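Local coordinates for 6-carboxyhexanoate--CoA ligase (Aquifex aeolicus, PDB 5TV6), which belongs to the BioW family of ligases and holds a bound pimelic acid, at residues A[186-191]-A[201-206]. Residues are numbered along the deposited sequence; the frame is centred on the assembly and turned at random.
Sequences DYVTGY and RITPLK. With PML (pimelic acid), chain C.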
ATOM      1  N   ASP A 186       3.353   2.467  16.498  1.00 62.36           N
ATOM      2  CA  ASP A 186       2.650   3.648  16.981  1.00 66.93           C
ATOM      3  C   ASP A 186       1.482   4.069  16.092  1.00 62.68           C
ATOM      4  O   ASP A 186       0.843   5.082  16.385  1.00 64.10           O
ATOM      5  CB  ASP A 186       3.633   4.818  17.095  1.00 72.20           C
ATOM      6  CG  ASP A 186       4.346   4.856  18.426  1.00 80.15           C
ATOM      7  OD1 ASP A 186       4.344   3.821  19.133  1.00 83.54           O
ATOM      8  OD2 ASP A 186       4.931   5.918  18.747  1.00 83.62           O
ATOM      9  N   TYR A 187       1.194   3.342  15.012  1.00 53.76           N
ATOM     10  CA  TYR A 187       0.175   3.755  14.048  1.00 49.34           C
ATOM     11  C   TYR A 187      -0.762   2.574  13.819  1.00 48.03           C
ATOM     12  O   TYR A 187      -0.417   1.623  13.113  1.00 47.00           O
ATOM     13  CB  TYR A 187       0.816   4.226  12.751  1.00 46.90           C
ATOM     14  CG  TYR A 187      -0.116   4.968  11.821  1.00 45.81           C
ATOM     15  CD1 TYR A 187      -0.965   4.278  10.961  1.00 42.60           C
ATOM     16  CD2 TYR A 187      -0.137   6.361  11.794  1.00 40.36           C
ATOM     17  CE1 TYR A 187      -1.806   4.950  10.110  1.00 42.47           C
ATOM     18  CE2 TYR A 187      -0.976   7.041  10.947  1.00 37.64           C
ATOM     19  CZ  TYR A 187      -1.809   6.333  10.106  1.00 43.09           C
ATOM     20  OH  TYR A 187      -2.659   7.004   9.254  1.00 42.21           O
ATOM     21  N   VAL A 188      -1.960   2.646  14.394  1.00 44.00           N
ATOM     22  CA  VAL A 188      -2.849   1.497  14.465  1.00 45.56           C
ATOM     23  C   VAL A 188      -4.041   1.624  13.520  1.00 43.60           C
ATOM     24  O   VAL A 188      -4.964   0.806  13.585  1.00 45.16           O
ATOM     25  CB  VAL A 188      -3.311   1.261  15.911  1.00 43.18           C
ATOM     26  CG1 VAL A 188      -2.105   1.022  16.791  1.00 47.35           C
ATOM     27  CG2 VAL A 188      -4.058   2.460  16.408  1.00 40.26           C
ATOM     28  N   THR A 189      -4.051   2.624  12.638  1.00 37.23           N
ATOM     29  CA  THR A 189      -5.113   2.758  11.649  1.00 39.10           C
ATOM     30  C   THR A 189      -4.696   2.008  10.395  1.00 36.99           C
ATOM     31  O   THR A 189      -3.560   2.144   9.927  1.00 44.15           O
ATOM     32  CB  THR A 189      -5.408   4.234  11.309  1.00 39.49           C
ATOM     33  OG1 THR A 189      -5.836   4.952  12.472  1.00 39.36           O
ATOM     34  CG2 THR A 189      -6.505   4.343  10.282  1.00 33.22           C
ATOM     35  N   GLY A 190      -5.606   1.223   9.852  1.00 31.42           N
ATOM     36  CA  GLY A 190      -5.318   0.529   8.621  1.00 32.38           C
ATOM     37  C   GLY A 190      -6.490   0.667   7.693  1.00 33.95           C
ATOM     38  O   GLY A 190      -7.254   1.630   7.812  1.00 37.05           O
ATOM     39  N   TYR A 191      -6.670  -0.270   6.772  1.00 34.12           N
ATOM     40  CA  TYR A 191      -7.815  -0.115   5.899  1.00 33.17           C
ATOM     41  C   TYR A 191      -8.138  -1.411   5.184  1.00 36.42           C
ATOM     42  O   TYR A 191      -7.340  -2.348   5.136  1.00 38.40           O
ATOM     43  CB  TYR A 191      -7.598   0.999   4.878  1.00 31.37           C
ATOM     44  CG  TYR A 191      -6.435   0.801   3.940  1.00 36.52           C
ATOM     45  CD1 TYR A 191      -6.590   0.096   2.767  1.00 37.98           C
ATOM     46  CD2 TYR A 191      -5.182   1.357   4.214  1.00 38.92           C
ATOM     47  CE1 TYR A 191      -5.540  -0.077   1.903  1.00 38.72           C
ATOM     48  CE2 TYR A 191      -4.122   1.192   3.341  1.00 34.81           C
ATOM     49  CZ  TYR A 191      -4.314   0.472   2.186  1.00 36.29           C
ATOM     50  OH  TYR A 191      -3.293   0.287   1.289  1.00 35.66           O
ATOM     51  N   ARG A 201     -11.149   3.208   5.993  1.00 29.57           N
ATOM     52  CA  ARG A 201     -10.162   3.304   7.065  1.00 32.49           C
ATOM     53  C   ARG A 201     -10.772   2.749   8.348  1.00 33.25           C
ATOM     54  O   ARG A 201     -11.923   3.050   8.677  1.00 34.19           O
ATOM     55  CB  ARG A 201      -9.690   4.748   7.264  1.00 27.02           C
ATOM     56  CG  ARG A 201      -9.323   5.455   5.966  1.00 31.41           C
ATOM     57  CD  ARG A 201      -9.047   6.979   6.112  1.00 31.16           C
ATOM     58  NE  ARG A 201      -7.933   7.278   7.014  1.00 33.03           N
ATOM     59  CZ  ARG A 201      -8.052   7.876   8.205  1.00 36.41           C
ATOM     60  NH1 ARG A 201      -9.246   8.278   8.659  1.00 32.89           N
ATOM     61  NH2 ARG A 201      -6.967   8.088   8.946  1.00 34.31           N
ATOM     62  N   ILE A 202     -10.005   1.915   9.054  1.00 35.12           N
ATOM     63  CA  ILE A 202     -10.440   1.230  10.267  1.00 34.84           C
ATOM     64  C   ILE A 202      -9.376   1.447  11.334  1.00 35.61           C
ATOM     65  O   ILE A 202      -8.187   1.265  11.059  1.00 36.59           O
ATOM     66  CB  ILE A 202     -10.643  -0.275  10.012  1.00 32.79           C
ATOM     67  CG1 ILE A 202     -11.593  -0.483   8.838  1.00 30.90           C
ATOM     68  CG2 ILE A 202     -11.087  -0.995  11.285  1.00 28.40           C
ATOM     69  CD1 ILE A 202     -11.661  -1.901   8.399  1.00 34.14           C
ATOM     70  N   THR A 203      -9.794   1.839  12.541  1.00 36.54           N
ATOM     71  CA  THR A 203      -8.831   2.052  13.627  1.00 38.07           C
ATOM     72  C   THR A 203      -9.207   1.109  14.746  1.00 45.70           C
ATOM     73  O   THR A 203     -10.385   0.744  14.849  1.00 43.82           O
ATOM     74  CB  THR A 203      -8.760   3.516  14.096  1.00 38.19           C
ATOM     75  OG1 THR A 203      -8.587   4.346  12.947  1.00 42.69           O
ATOM     76  CG2 THR A 203      -7.551   3.744  15.001  1.00 37.11           C
ATOM     77  N   PRO A 204      -8.250   0.896  15.676  1.00 52.39           N
ATOM     78  CA  PRO A 204      -7.336  -0.168  16.131  1.00 45.14           C
ATOM     79  C   PRO A 204      -7.414  -1.463  15.328  1.00 46.26           C
ATOM     80  O   PRO A 204      -8.143  -2.354  15.719  1.00 45.92           O
ATOM     81  CB  PRO A 204      -7.758  -0.398  17.581  1.00 40.25           C
ATOM     82  CG  PRO A 204      -9.170   0.006  17.599  1.00 41.01           C
ATOM     83  CD  PRO A 204      -9.083   1.291  16.825  1.00 51.95           C
ATOM     84  N   LEU A 205      -6.672  -1.566  14.228  1.00 42.95           N
ATOM     85  CA  LEU A 205      -6.511  -2.859  13.575  1.00 45.97           C
ATOM     86  C   LEU A 205      -5.428  -3.710  14.231  1.00 50.31           C
ATOM     87  O   LEU A 205      -5.215  -4.854  13.812  1.00 50.47           O
ATOM     88  CB  LEU A 205      -6.207  -2.671  12.090  1.00 40.41           C
ATOM     89  CG  LEU A 205      -7.468  -2.575  11.248  1.00 39.55           C
ATOM     90  CD1 LEU A 205      -7.154  -2.287   9.792  1.00 36.50           C
ATOM     91  CD2 LEU A 205      -8.275  -3.859  11.390  1.00 38.92           C
ATOM     92  N   LYS A 206      -4.764  -3.187  15.257  1.00 46.47           N
ATOM     93  CA  LYS A 206      -3.723  -3.892  15.982  1.00 48.74           C
ATOM     94  C   LYS A 206      -3.445  -3.086  17.235  1.00 52.47           C
ATOM     95  O   LYS A 206      -3.681  -1.874  17.272  1.00 48.86           O
ATOM     96  CB  LYS A 206      -2.443  -4.042  15.153  1.00 51.06           C
ATOM     97  CG  LYS A 206      -1.567  -2.784  15.177  1.00 53.31           C
ATOM     98  CD  LYS A 206      -0.429  -2.835  14.168  1.00 54.86           C
ATOM     99  CE  LYS A 206       0.582  -1.729  14.417  1.00 49.98           C
ATOM    100  NZ  LYS A 206       1.664  -1.733  13.396  1.00 49.65           N
TER
HETATM  101  C1  PML C 500       1.215   1.894   6.165  1.00 54.97           C
HETATM  102  O11 PML C 500       1.669   0.778   5.780  1.00 55.89           O
HETATM  103  O12 PML C 500       1.915   2.673   6.886  1.00 53.93           O
HETATM  104  C2  PML C 500      -0.203   2.289   5.762  1.00 46.81           C
HETATM  105  C3  PML C 500      -0.982   2.725   6.996  1.00 47.00           C
HETATM  106  C4  PML C 500      -2.482   2.690   6.778  1.00 44.25           C
HETATM  107  C5  PML C 500      -2.992   4.026   6.263  1.00 40.19           C
HETATM  108  C6  PML C 500      -4.345   4.292   6.905  1.00 41.12           C
HETATM  109  C7  PML C 500      -4.763   5.754   6.764  1.00 37.38           C
HETATM  110  O71 PML C 500      -5.347   6.106   5.711  1.00 33.35           O
HETATM  111  O72 PML C 500      -4.533   6.581   7.689  1.00 33.34           O
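Y187 and R201 converge on one carboxylate of pimelic acid from the mouth of a beta hairpin, strands 190-194 and 198-203 of a mixed sheet. A chi1 of -166° swings the long Y187 ring out to the ligand, where its phenol OH hydrogen-bonds O72; T157 is a second partner of that hydroxyl. V188, a compact branched residue, fits between T203 and K206: CG2 packs against the T203 methyl, while CG1 lies against the carbonyl oxygen and CG of K206, whose ammonium is hydrogen-bonded to the carbonyls of S182 and D184. The V188 carbonyl accepts the L205 amide, so pairing persists past the regular strands. At T189 a small hydroxyl suits the spot: OG1 of T189 hydrogen-bonds OG1 of T203 (2.9 Å), and T189 CG2 lies over one face of the R201 guanidinium. G190 forms the hydrogen-bonded pair with I202; lacking a side chain, it lets L205 CD1 come to 3.6 Å from its CA. Y191 then lays its nonpolar ring edge beside the ligand's methylenes. R201, bent at chi3 (61°) and also bonded to T67, offers two N-H groups of its planar guanidinium to the carboxylate, NE to O71 and NH2 to O72, each 3.1 Å.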